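Xaa-Pro dipeptidase (Lactobacillus brevis, PDB 3I7M) is probably a manganese-dependent metallopeptidase of family M24B that removes residues from peptide N termini, represented here by its N-terminal domain alone. Local coordinates at residues Gln8-Ala18 with Leu128-Met137; Phe49-Phe57 with Met87-Val97. One frame throughout, in Å; residues are numbered along the deposited sequence.

In the fold
Contacts 1 and 2 lie in one creatinase/prolidase N-terminal domain, with centres about 17 Å apart. Both reach the same six-stranded mixed sheet. Contact 1 joins helix 5-15 to the end of strand 125-129, an outermost strand, and to helix 131-136, so it brings the two ends of the modelled chain together. Contact 2 lies, along the chain, inside the span closed by contact 1 and sets helix 84-94 against strand 55-59 and the loop before it. The two meet where A18 O packs on P50 CG. Helices from distant parts of the chain are thus fixed to a common sheet. The catalytic domain of the full-length peptidase is not part of this construct.

Contact 1: Gln8-Ala18 with Leu128-Met137; sequences QIQQWTAQHHA and LDITSFIEHM
I130 and F133 share one face of the W12 indole, and H16 lies on the other. I130 CG1 is 3.7 Å from the centroid of the W12 six-membered ring and almost on the ring normal. CG1 of I130 is anti to the backbone N (chi1 -158°), which carries CD1 out across W12 towards CE3. On the opposite face, H16 ND1 donates to W12 O at 2.8 Å, and this bond fixes the turn of the imidazole. The F133 and W12 rings meet obliquely, with planes at 36°, and W12 CB lies over the F133 face, 4.0 Å from its centroid.

I9 fills in beside them. Its CG2 meets I130 CD1 at 3.9 Å, its CG1 lies at the edge of the F133 ring, and its CD1 meets I134 CD1. At the far end the selenomethionine M137 bends at chi3, and its CE comes to 3.9 Å from Q8 OE1. At the other end L128 CD1 packs at 3.6 Å on CB of A18, whose N closes the Schellman motif at the end of helix 5-15.

Helices 8-15 and 131-136 run roughly antiparallel (151°). L128 lies near the end of strand 125-129, an outermost strand of the creatinase/prolidase N-terminal domain's sheet, and W12 packs on A103 and T21 of that sheet. D129 caps the turn into helix 131-136: its OD1 accepts from T131 N at 3.0 Å and from T131 OG1. Polar groups find partners within their own segment or in neighbouring parts of the chain. With no hydrogen bond across it, the join depends on apolar and aromatic packing around W12.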
loop_
_atom_site.group_PDB
_atom_site.type_symbol
_atom_site.label_atom_id
_atom_site.label_comp_id
_atom_site.label_asym_id
_atom_site.label_seq_id
_atom_site.Cartn_x
_atom_site.Cartn_y
_atom_site.Cartn_z
ATOM N N GLN A 8 14.022 -1.859 -4.162
ATOM C CA GLN A 8 14.337 -2.740 -3.085
ATOM C C GLN A 8 13.093 -3.418 -2.503
ATOM O O GLN A 8 13.123 -4.622 -2.223
ATOM C CB GLN A 8 15.085 -2.004 -1.965
ATOM C CG GLN A 8 16.521 -1.560 -2.329
ATOM C CD GLN A 8 17.146 -0.748 -1.191
ATOM O OE1 GLN A 8 17.368 -1.264 -0.111
ATOM N NE2 GLN A 8 17.428 0.518 -1.438
ATOM N N ILE A 9 12.020 -2.644 -2.332
ATOM C CA ILE A 9 10.770 -3.257 -1.837
ATOM C C ILE A 9 10.156 -4.188 -2.834
ATOM O O ILE A 9 9.641 -5.244 -2.461
ATOM C CB ILE A 9 9.781 -2.181 -1.391
ATOM C CG1 ILE A 9 10.383 -1.426 -0.213
ATOM C CG2 ILE A 9 8.479 -2.788 -0.833
ATOM C CD1 ILE A 9 9.760 -0.103 0.091
ATOM N N GLN A 10 10.199 -3.802 -4.102
ATOM C CA GLN A 10 9.693 -4.689 -5.123
ATOM C C GLN A 10 10.452 -6.001 -5.123
ATOM O O GLN A 10 9.863 -7.076 -5.219
ATOM C CB GLN A 10 9.785 -3.985 -6.483
ATOM C CG GLN A 10 9.475 -4.899 -7.609
ATOM C CD GLN A 10 9.374 -4.108 -8.888
ATOM O OE1 GLN A 10 10.392 -3.719 -9.468
ATOM N NE2 GLN A 10 8.146 -3.799 -9.300
ATOM N N GLN A 11 11.767 -5.901 -4.977
ATOM C CA GLN A 11 12.597 -7.096 -4.983
ATOM C C GLN A 11 12.258 -8.025 -3.806
ATOM O O GLN A 11 12.155 -9.257 -3.930
ATOM C CB GLN A 11 14.086 -6.694 -4.973
ATOM C CG GLN A 11 15.039 -7.858 -4.985
ATOM C CD GLN A 11 16.465 -7.431 -4.719
ATOM O OE1 GLN A 11 16.940 -7.453 -3.569
ATOM N NE2 GLN A 11 17.166 -7.047 -5.779
ATOM N N TRP A 12 12.084 -7.410 -2.643
ATOM C CA TRP A 12 11.735 -8.132 -1.416
ATOM C C TRP A 12 10.415 -8.859 -1.625
ATOM O O TRP A 12 10.261 -10.012 -1.260
ATOM C CB TRP A 12 11.684 -7.163 -0.206
ATOM C CG TRP A 12 11.369 -7.811 1.095
ATOM C CD1 TRP A 12 12.241 -8.223 2.043
ATOM C CD2 TRP A 12 10.041 -8.163 1.612
ATOM N NE1 TRP A 12 11.564 -8.759 3.119
ATOM C CE2 TRP A 12 10.220 -8.754 2.865
ATOM C CE3 TRP A 12 8.737 -7.970 1.143
ATOM C CZ2 TRP A 12 9.151 -9.203 3.639
ATOM C CZ3 TRP A 12 7.698 -8.444 1.873
ATOM C CH2 TRP A 12 7.895 -9.075 3.117
ATOM N N THR A 13 9.468 -8.121 -2.211
ATOM C CA THR A 13 8.135 -8.671 -2.487
ATOM C C THR A 13 8.254 -9.934 -3.386
ATOM O O THR A 13 7.678 -10.952 -3.122
ATOM C CB THR A 13 7.299 -7.607 -3.135
ATOM O OG1 THR A 13 7.262 -6.453 -2.254
ATOM C CG2 THR A 13 5.891 -8.061 -3.389
ATOM N N ALA A 14 9.015 -9.815 -4.458
ATOM C CA ALA A 14 9.230 -10.958 -5.360
ATOM C C ALA A 14 9.962 -12.115 -4.704
ATOM O O ALA A 14 9.549 -13.285 -4.807
ATOM C CB ALA A 14 9.994 -10.423 -6.621
ATOM N N GLN A 15 10.984 -11.809 -3.921
ATOM C CA GLN A 15 11.716 -12.827 -3.192
ATOM C C GLN A 15 10.907 -13.593 -2.161
ATOM O O GLN A 15 11.202 -14.744 -1.875
ATOM C CB GLN A 15 12.938 -12.200 -2.512
ATOM C CG GLN A 15 13.986 -11.737 -3.502
ATOM C CD GLN A 15 15.093 -10.938 -2.823
ATOM O OE1 GLN A 15 15.040 -10.689 -1.606
ATOM N NE2 GLN A 15 16.082 -10.515 -3.593
ATOM N N HIS A 16 9.862 -12.965 -1.632
ATOM C CA HIS A 16 8.944 -13.581 -0.700
ATOM C C HIS A 16 7.702 -14.150 -1.357
ATOM O O HIS A 16 6.778 -14.578 -0.672
ATOM C CB HIS A 16 8.583 -12.530 0.354
ATOM C CG HIS A 16 9.679 -12.300 1.339
ATOM N ND1 HIS A 16 10.790 -11.572 1.044
ATOM C CD2 HIS A 16 9.878 -12.786 2.593
ATOM C CE1 HIS A 16 11.629 -11.587 2.060
ATOM N NE2 HIS A 16 11.077 -12.287 3.033
ATOM N N HIS A 17 7.666 -14.153 -2.678
ATOM C CA HIS A 17 6.600 -14.792 -3.420
ATOM C C HIS A 17 5.254 -14.122 -3.063
ATOM O O HIS A 17 4.202 -14.786 -3.006
ATOM C CB HIS A 17 6.657 -16.319 -3.138
ATOM C CG HIS A 17 8.068 -16.876 -3.069
ATOM N ND1 HIS A 17 8.611 -17.418 -1.919
ATOM C CD2 HIS A 17 9.056 -16.905 -3.991
ATOM C CE1 HIS A 17 9.861 -17.782 -2.145
ATOM N NE2 HIS A 17 10.148 -17.509 -3.405
ATOM N N ALA A 18 5.307 -12.828 -2.800
ATOM C CA ALA A 18 4.119 -12.044 -2.476
ATOM C C ALA A 18 3.508 -11.480 -3.751
ATOM O O ALA A 18 4.218 -10.951 -4.636
ATOM C CB ALA A 18 4.478 -10.889 -1.562
ATOM N N LEU A 128 2.760 -12.600 5.642
ATOM C CA LEU A 128 4.056 -11.951 5.439
ATOM C C LEU A 128 4.112 -10.575 6.144
ATOM O O LEU A 128 3.163 -9.782 6.040
ATOM C CB LEU A 128 4.298 -11.707 3.960
ATOM C CG LEU A 128 4.585 -12.932 3.101
ATOM C CD1 LEU A 128 4.620 -12.529 1.638
ATOM C CD2 LEU A 128 5.893 -13.608 3.443
ATOM N N ASP A 129 5.213 -10.271 6.815
ATOM C CA ASP A 129 5.399 -9.066 7.597
ATOM C C ASP A 129 6.645 -8.399 7.072
ATOM O O ASP A 129 7.723 -8.953 7.121
ATOM C CB ASP A 129 5.505 -9.403 9.084
ATOM C CG ASP A 129 5.436 -8.195 9.970
ATOM O OD1 ASP A 129 5.329 -7.072 9.460
ATOM O OD2 ASP A 129 5.450 -8.405 11.201
ATOM N N ILE A 130 6.487 -7.187 6.556
ATOM C CA ILE A 130 7.607 -6.382 6.063
ATOM C C ILE A 130 8.148 -5.413 7.113
ATOM O O ILE A 130 9.121 -4.702 6.842
ATOM C CB ILE A 130 7.252 -5.672 4.729
ATOM C CG1 ILE A 130 8.482 -5.287 3.925
ATOM C CG2 ILE A 130 6.246 -4.507 4.964
ATOM C CD1 ILE A 130 8.172 -4.831 2.525
ATOM N N THR A 131 7.606 -5.491 8.342
ATOM C CA THR A 131 8.002 -4.567 9.420
ATOM C C THR A 131 9.535 -4.519 9.599
ATOM O O THR A 131 10.135 -3.455 9.567
ATOM C CB THR A 131 7.319 -4.943 10.726
ATOM O OG1 THR A 131 5.922 -4.709 10.569
ATOM C CG2 THR A 131 7.868 -4.048 11.912
ATOM N N SER A 132 10.150 -5.690 9.765
ATOM C CA SER A 132 11.577 -5.762 10.030
ATOM C C SER A 132 12.401 -5.256 8.836
ATOM O O SER A 132 13.432 -4.548 9.012
ATOM C CB SER A 132 11.966 -7.191 10.371
ATOM O OG SER A 132 13.360 -7.283 10.489
ATOM N N PHE A 133 12.012 -5.654 7.615
ATOM C CA PHE A 133 12.709 -5.236 6.382
ATOM C C PHE A 133 12.714 -3.665 6.267
ATOM O O PHE A 133 13.754 -2.998 6.031
ATOM C CB PHE A 133 12.147 -5.865 5.140
ATOM C CG PHE A 133 12.816 -5.386 3.836
ATOM C CD1 PHE A 133 14.010 -5.941 3.387
ATOM C CD2 PHE A 133 12.258 -4.398 3.059
ATOM C CE1 PHE A 133 14.631 -5.478 2.224
ATOM C CE2 PHE A 133 12.857 -3.961 1.899
ATOM C CZ PHE A 133 14.052 -4.508 1.478
ATOM N N ILE A 134 11.547 -3.061 6.501
ATOM C CA ILE A 134 11.438 -1.606 6.442
ATOM C C ILE A 134 12.317 -1.005 7.556
ATOM O O ILE A 134 12.963 0.043 7.354
ATOM C CB ILE A 134 9.969 -1.144 6.585
ATOM C CG1 ILE A 134 9.078 -1.588 5.413
ATOM C CG2 ILE A 134 9.947 0.398 6.887
ATOM C CD1 ILE A 134 9.528 -1.216 4.019
ATOM N N GLU A 135 12.311 -1.594 8.749
ATOM C CA GLU A 135 13.075 -1.099 9.926
ATOM C C GLU A 135 14.567 -0.994 9.567
ATOM O O GLU A 135 15.283 -0.040 9.976
ATOM C CB GLU A 135 12.932 -2.099 11.090
ATOM C CG GLU A 135 12.313 -1.595 12.379
ATOM C CD GLU A 135 11.529 -2.691 13.157
ATOM O OE1 GLU A 135 10.554 -2.349 13.870
ATOM O OE2 GLU A 135 11.890 -3.894 13.076
ATOM N N HIS A 136 15.065 -1.991 8.815
ATOM C CA HIS A 136 16.504 -2.103 8.472
ATOM C C HIS A 136 16.954 -1.341 7.266
ATOM O O HIS A 136 18.164 -1.186 7.064
ATOM C CB HIS A 136 16.964 -3.565 8.291
ATOM C CG HIS A 136 16.709 -4.409 9.489
ATOM N ND1 HIS A 136 16.367 -5.742 9.401
ATOM C CD2 HIS A 136 16.689 -4.094 10.807
ATOM C CE1 HIS A 136 16.179 -6.218 10.620
ATOM N NE2 HIS A 136 16.370 -5.239 11.488
HETATM N N MSE A 137 16.038 -0.840 6.453
HETATM C CA MSE A 137 16.407 0.158 5.474
HETATM C C MSE A 137 15.984 1.523 6.067
HETATM O O MSE A 137 16.793 2.326 6.525
HETATM C CB MSE A 137 15.708 -0.102 4.143
HETATM C CG MSE A 137 14.325 0.481 4.097
HETATM SE SE MSE A 137 13.061 -0.119 2.721
HETATM C CE MSE A 137 14.029 0.330 1.103
#

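Contact 2: Phe49-Phe57 with Met87-Val97; sequences FPDQDPFIF and MIADQVKQRHV
One hydrogen bond joins Q52 to R95 directly. The amide of Q52 donates from NE2 to R95 O at 3.1 Å, and the bond is nearly straight (175°). R95 O lies in the Q52 amide plane. Water 1 joins Q52 OE1, D53 O and R95 NE. Water 2 lies at the edge of the guanidinium, in its plane, and links R95 NH2 to P54 O. On the helix side R95 NH1 donates twice to Q91, to the backbone O at 3.0 Å and to OE1 at 2.9 Å. Q91 bends at chi2 (-67°), which folds its amide back to this position. These bonds fix the rotation of the guanidinium, whose face meets F55 at a tilt.

R95 also packs against the rings. F55 CD2 sits over the centre of one guanidinium face, and CZ of R95 is 3.6 Å from it, with the two planes 37° apart. The R95 chain runs extended from CG to NE, and its CD touches F49 CE2. An alanine in place of R95 would remove the guanidinium and would probably leave the Q91 amide without its donor and a gap beside F55.

Strand 55-57 and helix 87-94 run nearly antiparallel. The helix packs on the mixed sheet of the creatinase/prolidase N-terminal domain, reaching I76, M20 and Y22 as well. It ends in a Schellman motif, with H96 as its C-prime residue.

The remaining contacts are apolar. I88 CG1 lies over the F57 face, 3.6 Å from the ring centroid, and M87 CB reaches F57 CE1 at 3.7 Å. V92 CG2 meets the edges of both F49 and F55. V97 CG2 closes on F49 CE1 at 3.8 Å. On the sheet, the F57 ring also meets Y78.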
loop_
_atom_site.group_PDB
_atom_site.type_symbol
_atom_site.label_atom_id
_atom_site.label_comp_id
_atom_site.label_asym_id
_atom_site.label_seq_id
_atom_site.Cartn_x
_atom_site.Cartn_y
_atom_site.Cartn_z
ATOM N N PHE A 49 4.228 -3.909 -6.105
ATOM C CA PHE A 49 4.105 -5.199 -6.754
ATOM C C PHE A 49 5.470 -5.720 -7.078
ATOM O O PHE A 49 6.428 -4.957 -7.205
ATOM C CB PHE A 49 3.289 -5.051 -8.060
ATOM C CG PHE A 49 1.888 -4.571 -7.831
ATOM C CD1 PHE A 49 0.903 -5.452 -7.429
ATOM C CD2 PHE A 49 1.560 -3.234 -7.974
ATOM C CE1 PHE A 49 -0.409 -5.048 -7.185
ATOM C CE2 PHE A 49 0.247 -2.785 -7.748
ATOM C CZ PHE A 49 -0.745 -3.694 -7.325
ATOM N N PRO A 50 5.535 -7.023 -7.293
ATOM C CA PRO A 50 6.859 -7.600 -7.563
ATOM C C PRO A 50 7.373 -7.322 -8.956
ATOM O O PRO A 50 8.614 -7.385 -9.190
ATOM C CB PRO A 50 6.627 -9.082 -7.416
ATOM C CG PRO A 50 5.180 -9.334 -7.591
ATOM C CD PRO A 50 4.518 -8.031 -7.039
ATOM N N ASP A 51 6.464 -7.023 -9.870
ATOM C CA ASP A 51 6.810 -7.001 -11.286
ATOM C C ASP A 51 6.116 -5.909 -12.098
ATOM O O ASP A 51 6.064 -5.961 -13.345
ATOM C CB ASP A 51 6.506 -8.393 -11.846
ATOM C CG ASP A 51 5.034 -8.726 -11.781
ATOM O OD1 ASP A 51 4.257 -7.957 -11.123
ATOM O OD2 ASP A 51 4.678 -9.808 -12.337
ATOM N N GLN A 52 5.654 -4.861 -11.419
ATOM C CA GLN A 52 4.986 -3.754 -12.103
ATOM C C GLN A 52 4.963 -2.558 -11.183
ATOM O O GLN A 52 5.379 -2.689 -10.034
ATOM C CB GLN A 52 3.593 -4.170 -12.577
ATOM C CG GLN A 52 2.607 -4.503 -11.457
ATOM C CD GLN A 52 1.191 -4.720 -11.959
ATOM O OE1 GLN A 52 0.541 -3.791 -12.510
ATOM N NE2 GLN A 52 0.713 -5.907 -11.809
ATOM N N ASP A 53 4.545 -1.415 -11.695
ATOM C CA ASP A 53 4.645 -0.165 -11.006
ATOM C C ASP A 53 3.709 -0.104 -9.779
ATOM O O ASP A 53 2.606 -0.696 -9.775
ATOM C CB ASP A 53 4.275 0.997 -11.932
ATOM C CG ASP A 53 5.325 1.263 -13.025
ATOM O OD1 ASP A 53 6.460 0.693 -12.985
ATOM O OD2 ASP A 53 4.958 2.135 -13.826
ATOM N N PRO A 54 4.181 0.642 -8.773
ATOM C CA PRO A 54 3.370 0.830 -7.561
ATOM C C PRO A 54 2.323 1.918 -7.751
ATOM O O PRO A 54 2.302 2.596 -8.777
ATOM C CB PRO A 54 4.371 1.287 -6.543
ATOM C CG PRO A 54 5.358 2.153 -7.375
ATOM C CD PRO A 54 5.442 1.395 -8.705
ATOM N N PHE A 55 1.497 2.124 -6.737
ATOM C CA PHE A 55 0.608 3.270 -6.708
ATOM C C PHE A 55 0.410 3.694 -5.261
ATOM O O PHE A 55 0.626 2.924 -4.308
ATOM C CB PHE A 55 -0.727 3.015 -7.381
ATOM C CG PHE A 55 -1.622 2.023 -6.725
ATOM C CD1 PHE A 55 -2.550 2.389 -5.755
ATOM C CD2 PHE A 55 -1.589 0.703 -7.125
ATOM C CE1 PHE A 55 -3.379 1.455 -5.164
ATOM C CE2 PHE A 55 -2.427 -0.250 -6.598
ATOM C CZ PHE A 55 -3.361 0.129 -5.603
ATOM N N ILE A 56 0.002 4.930 -5.067
ATOM C CA ILE A 56 -0.431 5.445 -3.778
ATOM C C ILE A 56 -1.947 5.626 -3.817
ATOM O O ILE A 56 -2.521 6.041 -4.846
ATOM C CB ILE A 56 0.265 6.749 -3.412
ATOM C CG1 ILE A 56 1.696 6.429 -3.122
ATOM C CG2 ILE A 56 -0.383 7.461 -2.228
ATOM C CD1 ILE A 56 2.547 7.681 -2.884
ATOM N N PHE A 57 -2.613 5.341 -2.697
ATOM C CA PHE A 57 -4.050 5.544 -2.528
ATOM C C PHE A 57 -4.238 6.453 -1.330
ATOM O O PHE A 57 -3.606 6.259 -0.280
ATOM C CB PHE A 57 -4.753 4.214 -2.285
ATOM C CG PHE A 57 -6.207 4.321 -2.272
ATOM C CD1 PHE A 57 -6.947 4.195 -3.452
ATOM C CD2 PHE A 57 -6.914 4.543 -1.089
ATOM C CE1 PHE A 57 -8.349 4.332 -3.437
ATOM C CE2 PHE A 57 -8.315 4.666 -1.140
ATOM C CZ PHE A 57 -8.963 4.554 -2.321
HETATM N N MSE A 87 -12.177 0.411 -3.563
HETATM C CA MSE A 87 -11.435 1.152 -4.574
HETATM C C MSE A 87 -9.985 0.709 -4.677
HETATM O O MSE A 87 -9.463 0.597 -5.751
HETATM C CB MSE A 87 -11.532 2.601 -4.285
HETATM C CG MSE A 87 -12.912 3.110 -4.541
HETATM SE SE MSE A 87 -13.123 4.902 -3.983
HETATM C CE MSE A 87 -11.990 5.827 -5.252
ATOM N N ILE A 88 -9.329 0.411 -3.558
ATOM C CA ILE A 88 -7.983 -0.126 -3.602
ATOM C C ILE A 88 -8.006 -1.448 -4.311
ATOM O O ILE A 88 -7.144 -1.739 -5.131
ATOM C CB ILE A 88 -7.416 -0.351 -2.165
ATOM C CG1 ILE A 88 -7.053 0.984 -1.524
ATOM C CG2 ILE A 88 -6.163 -1.255 -2.181
ATOM C CD1 ILE A 88 -6.983 0.946 -0.027
ATOM N N ALA A 89 -8.983 -2.278 -3.962
ATOM C CA ALA A 89 -9.049 -3.601 -4.573
ATOM C C ALA A 89 -9.290 -3.472 -6.081
ATOM O O ALA A 89 -8.723 -4.277 -6.879
ATOM C CB ALA A 89 -10.183 -4.425 -3.924
ATOM N N ASP A 90 -10.137 -2.514 -6.501
ATOM C CA ASP A 90 -10.365 -2.291 -7.911
ATOM C C ASP A 90 -9.050 -1.931 -8.620
ATOM O O ASP A 90 -8.783 -2.405 -9.710
ATOM C CB ASP A 90 -11.396 -1.176 -8.126
ATOM C CG ASP A 90 -12.790 -1.544 -7.626
ATOM O OD1 ASP A 90 -13.055 -2.753 -7.358
ATOM O OD2 ASP A 90 -13.630 -0.619 -7.496
ATOM N N GLN A 91 -8.212 -1.095 -8.003
ATOM C CA GLN A 91 -6.904 -0.739 -8.570
ATOM C C GLN A 91 -6.035 -1.991 -8.752
ATOM O O GLN A 91 -5.259 -2.091 -9.703
ATOM C CB GLN A 91 -6.201 0.336 -7.740
ATOM C CG GLN A 91 -6.911 1.637 -7.770
ATOM C CD GLN A 91 -6.896 2.300 -9.110
ATOM O OE1 GLN A 91 -5.923 2.217 -9.814
ATOM N NE2 GLN A 91 -7.942 3.007 -9.408
ATOM N N VAL A 92 -6.050 -2.884 -7.765
ATOM C CA VAL A 92 -5.278 -4.122 -7.828
ATOM C C VAL A 92 -5.827 -5.044 -8.928
ATOM O O VAL A 92 -5.056 -5.574 -9.748
ATOM C CB VAL A 92 -5.251 -4.787 -6.442
ATOM C CG1 VAL A 92 -4.637 -6.219 -6.474
ATOM C CG2 VAL A 92 -4.501 -3.932 -5.399
ATOM N N LYS A 93 -7.142 -5.192 -8.960
ATOM C CA LYS A 93 -7.797 -5.992 -9.993
ATOM C C LYS A 93 -7.567 -5.437 -11.416
ATOM O O LYS A 93 -7.314 -6.244 -12.357
ATOM C CB LYS A 93 -9.282 -6.210 -9.600
ATOM C CG LYS A 93 -9.437 -7.096 -8.306
ATOM C CD LYS A 93 -10.841 -7.036 -7.706
ATOM C CE LYS A 93 -10.970 -7.813 -6.404
ATOM N NZ LYS A 93 -12.378 -7.765 -5.862
ATOM N N GLN A 94 -7.503 -4.116 -11.581
ATOM C CA GLN A 94 -7.180 -3.481 -12.889
ATOM C C GLN A 94 -5.783 -3.810 -13.360
ATOM O O GLN A 94 -5.503 -3.800 -14.585
ATOM C CB GLN A 94 -7.257 -1.971 -12.773
ATOM C CG GLN A 94 -8.623 -1.434 -12.664
ATOM C CD GLN A 94 -8.640 0.079 -12.421
ATOM O OE1 GLN A 94 -7.669 0.808 -12.727
ATOM N NE2 GLN A 94 -9.746 0.555 -11.890
ATOM N N ARG A 95 -4.893 -4.126 -12.397
ATOM C CA ARG A 95 -3.502 -4.408 -12.660
ATOM C C ARG A 95 -3.292 -5.919 -12.806
ATOM O O ARG A 95 -2.161 -6.400 -12.833
ATOM C CB ARG A 95 -2.630 -3.819 -11.533
ATOM C CG ARG A 95 -2.522 -2.345 -11.692
ATOM C CD ARG A 95 -1.878 -1.714 -10.457
ATOM N NE ARG A 95 -1.550 -0.325 -10.633
ATOM C CZ ARG A 95 -2.427 0.669 -10.576
ATOM N NH1 ARG A 95 -3.722 0.445 -10.316
ATOM N NH2 ARG A 95 -1.999 1.926 -10.698
ATOM N N HIS A 96 -4.396 -6.637 -12.945
ATOM C CA HIS A 96 -4.396 -8.080 -13.223
ATOM C C HIS A 96 -3.806 -8.916 -12.127
ATOM O O HIS A 96 -3.216 -9.981 -12.387
ATOM C CB HIS A 96 -3.737 -8.354 -14.581
ATOM C CG HIS A 96 -4.252 -7.471 -15.677
ATOM N ND1 HIS A 96 -5.558 -7.529 -16.121
ATOM C CD2 HIS A 96 -3.670 -6.453 -16.356
ATOM C CE1 HIS A 96 -5.746 -6.613 -17.053
ATOM N NE2 HIS A 96 -4.618 -5.944 -17.213
ATOM N N VAL A 97 -3.995 -8.473 -10.879
ATOM C CA VAL A 97 -3.527 -9.188 -9.726
ATOM C C VAL A 97 -4.695 -9.705 -8.927
ATOM O O VAL A 97 -5.612 -8.948 -8.548
ATOM C CB VAL A 97 -2.618 -8.298 -8.839
ATOM C CG1 VAL A 97 -2.349 -9.018 -7.491
ATOM C CG2 VAL A 97 -1.350 -7.878 -9.579
HETATM O O HOH W 1 1.032 -1.234 -11.837
HETATM O O HOH W 2 0.845 1.940 -11.037
#